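Local coordinates for papain inhibitor (Streptomyces mobaraensis, PDB 5NTB), which inhibits the cysteine proteases papain and bromelain and the serine protease trypsin, and serves as a glutamine and lysine donor substrate for transglutaminase, at residues Q6-T16 and R80-F90. Sequence-based numbering, arbitrary orientation.
Sequences QKMTGKMTYYT and RTHIDLSQAAF. With SO4 (sulfate ion), chain C; SO4 (sulfate ion), chain D.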
ATOM      1  N   GLN A   6      -5.678  12.817   4.012  1.00 17.18           N
ATOM      2  CA  GLN A   6      -5.400  12.841   5.442  1.00 17.85           C
ATOM      3  C   GLN A   6      -4.132  12.046   5.729  1.00 19.53           C
ATOM      4  O   GLN A   6      -4.088  10.833   5.497  1.00 21.00           O
ATOM      5  CB  GLN A   6      -6.571  12.293   6.250  1.00 21.88           C
ATOM      6  CG  GLN A   6      -6.142  11.739   7.602  1.00 31.38           C
ATOM      7  CD  GLN A   6      -7.222  10.926   8.282  1.00 40.52           C
ATOM      8  OE1 GLN A   6      -6.986   9.785   8.693  1.00 45.39           O
ATOM      9  NE2 GLN A   6      -8.404  11.510   8.425  1.00 47.58           N
ATOM     10  N   LYS A   7      -3.109  12.724   6.234  1.00 19.97           N
ATOM     11  CA  LYS A   7      -1.849  12.053   6.511  1.00 20.39           C
ATOM     12  C   LYS A   7      -1.992  11.190   7.753  1.00 23.03           C
ATOM     13  O   LYS A   7      -2.614  11.587   8.744  1.00 23.49           O
ATOM     14  CB  LYS A   7      -0.710  13.067   6.688  1.00 23.93           C
ATOM     15  CG  LYS A   7      -0.351  13.847   5.419  1.00 34.54           C
ATOM     16  CD  LYS A   7       1.150  13.765   5.108  1.00 43.84           C
ATOM     17  CE  LYS A   7       1.463  14.143   3.660  1.00 37.47           C
ATOM     18  NZ  LYS A   7       0.398  15.011   3.072  1.00 45.28           N
ATOM     19  N   MET A   8      -1.441   9.989   7.685  1.00 16.98           N
ATOM     20  CA  MET A   8      -1.432   9.068   8.806  1.00 17.64           C
ATOM     21  C   MET A   8      -0.010   8.641   9.103  1.00 17.52           C
ATOM     22  O   MET A   8       0.814   8.517   8.193  1.00 17.81           O
ATOM     23  CB  MET A   8      -2.278   7.848   8.516  1.00 19.43           C
ATOM     24  CG  MET A   8      -3.747   8.181   8.653  1.00 20.38           C
ATOM     25  SD  MET A   8      -4.799   6.888   8.024  1.00 20.66           S
ATOM     26  CE  MET A   8      -4.435   6.938   6.276  1.00 25.29           C
ATOM     27  N   THR A   9       0.283   8.445  10.380  1.00 19.27           N
ATOM     28  CA  THR A   9       1.556   7.879  10.770  1.00 19.41           C
ATOM     29  C   THR A   9       1.403   6.376  10.894  1.00 18.72           C
ATOM     30  O   THR A   9       0.420   5.881  11.448  1.00 19.86           O
ATOM     31  CB  THR A   9       2.044   8.471  12.090  1.00 23.58           C
ATOM     32  OG1 THR A   9       2.179   9.892  11.946  1.00 36.49           O
ATOM     33  CG2 THR A   9       3.396   7.874  12.451  1.00 26.85           C
ATOM     34  N   GLY A  10       2.371   5.652  10.359  1.00 15.13           N
ATOM     35  CA  GLY A  10       2.309   4.226  10.538  1.00 15.56           C
ATOM     36  C   GLY A  10       3.613   3.562  10.189  1.00 17.32           C
ATOM     37  O   GLY A  10       4.696   4.124  10.385  1.00 17.05           O
ATOM     38  N   LYS A  11       3.514   2.347   9.693  1.00 15.92           N
ATOM     39  CA  LYS A  11       4.690   1.559   9.397  1.00 16.36           C
ATOM     40  C   LYS A  11       4.518   0.944   8.026  1.00 14.07           C
ATOM     41  O   LYS A  11       3.404   0.841   7.494  1.00 13.92           O
ATOM     42  CB  LYS A  11       4.922   0.470  10.446  1.00 25.45           C
ATOM     43  CG  LYS A  11       3.919  -0.653  10.378  1.00 24.41           C
ATOM     44  CD  LYS A  11       4.265  -1.789  11.342  1.00 29.39           C
ATOM     45  CE  LYS A  11       3.674  -1.537  12.714  1.00 38.56           C
ATOM     46  NZ  LYS A  11       3.662  -2.773  13.547  1.00 39.85           N
ATOM     47  N   MET A  12       5.639   0.549   7.452  1.00 12.85           N
ATOM     48  CA  MET A  12       5.611  -0.119   6.166  1.00 11.32           C
ATOM     49  C   MET A  12       6.464  -1.374   6.212  1.00 13.00           C
ATOM     50  O   MET A  12       7.545  -1.404   6.812  1.00 14.64           O
ATOM     51  CB  MET A  12       6.077   0.800   5.038  1.00 12.95           C
ATOM     52  CG  MET A  12       7.511   1.264   5.135  1.00 14.55           C
ATOM     53  SD  MET A  12       7.920   2.330   3.738  1.00 16.56           S
ATOM     54  CE  MET A  12       9.668   2.589   4.042  1.00 19.46           C
ATOM     55  N   THR A  13       5.937  -2.414   5.603  1.00 12.52           N
ATOM     56  CA  THR A  13       6.676  -3.617   5.269  1.00 10.97           C
ATOM     57  C   THR A  13       6.593  -3.789   3.766  1.00 12.91           C
ATOM     58  O   THR A  13       6.043  -2.947   3.051  1.00 12.68           O
ATOM     59  CB  THR A  13       6.098  -4.823   6.004  1.00 13.45           C
ATOM     60  OG1 THR A  13       4.693  -4.895   5.750  1.00 14.80           O
ATOM     61  CG2 THR A  13       6.306  -4.679   7.502  1.00 15.74           C
ATOM     62  N   TYR A  14       7.138  -4.883   3.263  1.00 11.58           N
ATOM     63  CA  TYR A  14       7.012  -5.121   1.835  1.00 11.49           C
ATOM     64  C   TYR A  14       6.730  -6.589   1.563  1.00 13.61           C
ATOM     65  O   TYR A  14       6.968  -7.463   2.401  1.00 14.16           O
ATOM     66  CB  TYR A  14       8.254  -4.669   1.056  1.00 12.40           C
ATOM     67  CG  TYR A  14       9.492  -5.469   1.367  1.00 14.97           C
ATOM     68  CD1 TYR A  14       9.739  -6.669   0.715  1.00 19.97           C
ATOM     69  CD2 TYR A  14      10.403  -5.031   2.319  1.00 16.61           C
ATOM     70  CE1 TYR A  14      10.852  -7.414   1.000  1.00 19.03           C
ATOM     71  CE2 TYR A  14      11.530  -5.775   2.604  1.00 22.60           C
ATOM     72  CZ  TYR A  14      11.738  -6.961   1.937  1.00 18.99           C
ATOM     73  OH  TYR A  14      12.860  -7.716   2.193  1.00 30.08           O
ATOM     74  N   TYR A  15       6.222  -6.849   0.362  1.00 13.17           N
ATOM     75  CA  TYR A  15       5.901  -8.207  -0.045  1.00 11.79           C
ATOM     76  C   TYR A  15       6.262  -8.407  -1.505  1.00 12.55           C
ATOM     77  O   TYR A  15       6.571  -7.460  -2.222  1.00 11.87           O
ATOM     78  CB  TYR A  15       4.429  -8.545   0.231  1.00 13.00           C
ATOM     79  CG  TYR A  15       3.358  -7.962  -0.682  1.00 12.96           C
ATOM     80  CD1 TYR A  15       3.116  -6.589  -0.743  1.00 13.35           C
ATOM     81  CD2 TYR A  15       2.532  -8.804  -1.420  1.00 13.64           C
ATOM     82  CE1 TYR A  15       2.096  -6.078  -1.534  1.00 13.84           C
ATOM     83  CE2 TYR A  15       1.512  -8.306  -2.199  1.00 14.51           C
ATOM     84  CZ  TYR A  15       1.305  -6.938  -2.263  1.00 13.82           C
ATOM     85  OH  TYR A  15       0.281  -6.442  -3.051  1.00 13.68           O
ATOM     86  N   THR A  16       6.245  -9.683  -1.932  1.00 12.76           N
ATOM     87  CA  THR A  16       6.762 -10.074  -3.241  1.00 15.33           C
ATOM     88  C   THR A  16       5.795 -10.956  -4.027  1.00 18.07           C
ATOM     89  O   THR A  16       6.239 -11.686  -4.922  1.00 20.04           O
ATOM     90  CB  THR A  16       8.096 -10.812  -3.093  1.00 18.41           C
ATOM     91  OG1 THR A  16       7.915 -11.945  -2.233  1.00 19.06           O
ATOM     92  CG2 THR A  16       9.148  -9.895  -2.501  1.00 20.76           C
ATOM     93  N   ARG A  80      -4.356  -0.911  11.094  1.00 15.44           N
ATOM     94  CA  ARG A  80      -4.951   0.209  10.370  1.00 14.74           C
ATOM     95  C   ARG A  80      -3.966   1.096   9.603  1.00 14.36           C
ATOM     96  O   ARG A  80      -4.262   1.542   8.484  1.00 14.63           O
ATOM     97  CB  ARG A  80      -5.721   1.037  11.392  1.00 17.27           C
ATOM     98  CG  ARG A  80      -6.546   2.115  10.812  1.00 18.14           C
ATOM     99  CD  ARG A  80      -7.311   2.813  11.928  1.00 14.53           C
ATOM    100  NE  ARG A  80      -7.874   4.047  11.437  1.00 14.50           N
ATOM    101  CZ  ARG A  80      -7.228   5.207  11.432  1.00 15.47           C
ATOM    102  NH1 ARG A  80      -5.985   5.282  11.913  1.00 15.67           N
ATOM    103  NH2 ARG A  80      -7.822   6.284  10.950  1.00 17.77           N
ATOM    104  N   THR A  81      -2.817   1.419  10.193  1.00 12.64           N
ATOM    105  CA  THR A  81      -1.896   2.332   9.522  1.00 12.53           C
ATOM    106  C   THR A  81      -0.640   1.634   9.025  1.00 14.34           C
ATOM    107  O   THR A  81       0.325   2.306   8.644  1.00 15.11           O
ATOM    108  CB  THR A  81      -1.514   3.502  10.424  1.00 18.78           C
ATOM    109  OG1 THR A  81      -0.862   2.995  11.586  1.00 18.37           O
ATOM    110  CG2 THR A  81      -2.767   4.319  10.822  1.00 16.81           C
ATOM    111  N   HIS A  82      -0.645   0.308   8.994  1.00 12.14           N
ATOM    112  CA  HIS A  82       0.471  -0.478   8.479  1.00 13.54           C
ATOM    113  C   HIS A  82       0.213  -0.814   7.013  1.00 12.33           C
ATOM    114  O   HIS A  82      -0.709  -1.571   6.704  1.00 15.61           O
ATOM    115  CB  HIS A  82       0.628  -1.732   9.335  1.00 14.33           C
ATOM    116  CG  HIS A  82       1.548  -2.771   8.775  1.00 15.98           C
ATOM    117  ND1 HIS A  82       1.651  -4.028   9.329  1.00 19.19           N
ATOM    118  CD2 HIS A  82       2.406  -2.749   7.728  1.00 13.82           C
ATOM    119  CE1 HIS A  82       2.521  -4.743   8.639  1.00 19.61           C
ATOM    120  NE2 HIS A  82       2.995  -3.989   7.661  1.00 16.94           N
ATOM    121  N   ILE A  83       1.031  -0.258   6.106  1.00 12.37           N
ATOM    122  CA  ILE A  83       0.900  -0.570   4.686  1.00 11.51           C
ATOM    123  C   ILE A  83       1.956  -1.585   4.294  1.00 10.98           C
ATOM    124  O   ILE A  83       3.075  -1.590   4.814  1.00 13.06           O
ATOM    125  CB  ILE A  83       0.984   0.692   3.804  1.00 13.02           C
ATOM    126  CG1 ILE A  83       2.326   1.412   3.978  1.00 14.26           C
ATOM    127  CG2 ILE A  83      -0.176   1.608   4.110  1.00 14.19           C
ATOM    128  CD1 ILE A  83       2.492   2.620   3.041  1.00 16.96           C
ATOM    129  N   ASP A  84       1.602  -2.428   3.337  1.00 13.41           N
ATOM    130  CA  ASP A  84       2.494  -3.456   2.803  1.00 13.49           C
ATOM    131  C   ASP A  84       2.795  -3.039   1.366  1.00 12.29           C
ATOM    132  O   ASP A  84       1.993  -3.268   0.452  1.00 12.66           O
ATOM    133  CB  ASP A  84       1.828  -4.829   2.890  1.00 13.70           C
ATOM    134  CG  ASP A  84       2.818  -5.985   3.006  1.00 18.24           C
ATOM    135  OD1 ASP A  84       4.028  -5.762   3.166  1.00 20.50           O
ATOM    136  OD2 ASP A  84       2.356  -7.143   2.951  1.00 20.82           O
ATOM    137  N   LEU A  85       3.932  -2.387   1.170  1.00 10.92           N
ATOM    138  CA  LEU A  85       4.327  -1.953  -0.157  1.00 11.28           C
ATOM    139  C   LEU A  85       4.853  -3.128  -0.955  1.00 11.52           C
ATOM    140  O   LEU A  85       5.352  -4.104  -0.401  1.00 11.88           O
ATOM    141  CB  LEU A  85       5.415  -0.881  -0.072  1.00 14.36           C
ATOM    142  CG  LEU A  85       4.967   0.503   0.367  1.00 12.74           C
ATOM    143  CD1 LEU A  85       6.214   1.344   0.602  1.00 17.06           C
ATOM    144  CD2 LEU A  85       4.107   1.160  -0.688  1.00 15.23           C
ATOM    145  N   SER A  86       4.766  -3.025  -2.272  1.00 10.68           N
ATOM    146  CA  SER A  86       5.562  -3.944  -3.067  1.00 12.49           C
ATOM    147  C   SER A  86       7.038  -3.796  -2.706  1.00 12.72           C
ATOM    148  O   SER A  86       7.500  -2.728  -2.296  1.00 11.98           O
ATOM    149  CB  SER A  86       5.325  -3.693  -4.552  1.00 12.94           C
ATOM    150  OG  SER A  86       5.808  -2.418  -4.941  1.00 13.33           O
ATOM    151  N   GLN A  87       7.773  -4.899  -2.839  1.00 13.07           N
ATOM    152  CA  GLN A  87       9.222  -4.859  -2.693  1.00 14.15           C
ATOM    153  C   GLN A  87       9.827  -3.754  -3.548  1.00 12.90           C
ATOM    154  O   GLN A  87      10.704  -3.001  -3.091  1.00 14.78           O
ATOM    155  CB  GLN A  87       9.797  -6.221  -3.087  1.00 14.85           C
ATOM    156  CG  GLN A  87      11.279  -6.365  -2.837  1.00 15.42           C
ATOM    157  CD  GLN A  87      11.816  -7.662  -3.398  1.00 21.08           C
ATOM    158  OE1 GLN A  87      12.419  -8.436  -2.672  1.00 41.25           O
ATOM    159  NE2 GLN A  87      11.576  -7.914  -4.675  1.00 26.85           N
ATOM    160  N   ALA A  88       9.337  -3.618  -4.781  1.00 14.74           N
ATOM    161  CA  ALA A  88       9.875  -2.619  -5.694  1.00 15.26           C
ATOM    162  C   ALA A  88       9.662  -1.203  -5.172  1.00 17.85           C
ATOM    163  O   ALA A  88      10.560  -0.357  -5.269  1.00 17.31           O
ATOM    164  CB  ALA A  88       9.243  -2.797  -7.076  1.00 17.07           C
ATOM    165  N   ALA A  89       8.481  -0.918  -4.613  1.00 13.95           N
ATOM    166  CA  ALA A  89       8.242   0.422  -4.089  1.00 12.34           C
ATOM    167  C   ALA A  89       9.014   0.664  -2.798  1.00 15.30           C
ATOM    168  O   ALA A  89       9.575   1.749  -2.596  1.00 14.54           O
ATOM    169  CB  ALA A  89       6.747   0.634  -3.851  1.00 13.63           C
ATOM    170  N   PHE A  90       9.028  -0.323  -1.902  1.00 12.89           N
ATOM    171  CA  PHE A  90       9.708  -0.166  -0.616  1.00 13.15           C
ATOM    172  C   PHE A  90      11.168   0.216  -0.806  1.00 13.84           C
ATOM    173  O   PHE A  90      11.682   1.110  -0.122  1.00 14.56           O
ATOM    174  CB  PHE A  90       9.574  -1.473   0.161  1.00 12.28           C
ATOM    175  CG  PHE A  90      10.111  -1.438   1.562  1.00 13.10           C
ATOM    176  CD1 PHE A  90      11.475  -1.474   1.802  1.00 16.05           C
ATOM    177  CD2 PHE A  90       9.236  -1.458   2.645  1.00 13.15           C
ATOM    178  CE1 PHE A  90      11.970  -1.485   3.099  1.00 15.81           C
ATOM    179  CE2 PHE A  90       9.729  -1.477   3.947  1.00 15.62           C
ATOM    180  CZ  PHE A  90      11.099  -1.494   4.166  1.00 15.22           C
TER
HETATM  181  S   SO4 C 201      -5.159   8.701  12.508  1.00 33.33           S
HETATM  182  O1  SO4 C 201      -4.662  10.066  12.657  1.00 46.85           O
HETATM  183  O2  SO4 C 201      -5.332   8.124  13.838  1.00 50.16           O
HETATM  184  O3  SO4 C 201      -6.433   8.689  11.800  1.00 36.03           O
HETATM  185  O4  SO4 C 201      -4.191   7.874  11.791  1.00 39.49           O
HETATM  186  S   SO4 D 202       0.806  -4.894  12.716  1.00 39.14           S
HETATM  187  O1  SO4 D 202       1.262  -3.644  13.324  1.00 48.32           O
HETATM  188  O2  SO4 D 202       1.943  -5.778  12.469  1.00 43.26           O
HETATM  189  O3  SO4 D 202       0.117  -4.594  11.454  1.00 23.03           O
HETATM  190  O4  SO4 D 202      -0.145  -5.541  13.622  1.00 35.48           O
HETATM  191  O   HOH W   1       5.009  -8.473   3.935  1.00 23.87           O
HETATM  192  O   HOH W   2      13.238  -9.787  -0.096  1.00 30.50           O
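Thr-13 OG1 links His-82 to Asp-84 on one face of a parallel strand pair, strands 8-15 and 82-86. It accepts from His-82 NE2 at 2.7 Å, in the imidazole plane, and donates to Asp-84 OD1 at 2.8 Å from above the carboxylate plane. His-82 CG stands anti to the backbone N (chi1 168°), which swings the ring across to Thr-13 and against Lys-11, whose CD lies over one ring face, 4.0 Å from the centroid. The other ring nitrogen, ND1, donates to a sulfate, probably from the crystallisation liquor, that Lys-11 NZ also grips; with both nitrogens placed as donors, the ring is probably protonated, which the nearby sulfate and Asp-84 would favour. A leucine in place of His-82 would probably leave Thr-13 OG1 without its donor and the sulfate held more weakly.

The other face is mainly apolar. Phe-90, from the short helix 87-90, is sandwiched: Tyr-14 directs its edge at one face (T-shaped, planes at 61°), CD2 above the ring centre, while Met-12 CE lies over the rim of the opposite face. Met-12 SD also meets Leu-85 CD1 at 3.7 Å, and Ile-104 packs against Met-12 from strand 104-109. Ser-86 N-caps the helix, its OG accepting from Ala-89 N at 3.1 Å and also hydrogen-bonding Gln-32 O.

Between the faces, Ile-83 N to Lys-11 O, Thr-13 N to Ile-83 O, Leu-85 N to Thr-13 O and Tyr-15 N to Leu-85 O form the parallel ladder, extended by Gln-87 N to Tyr-15 O. Such parallel pairing within a curled mixed sheet fits the double-psi beta-barrel of this family.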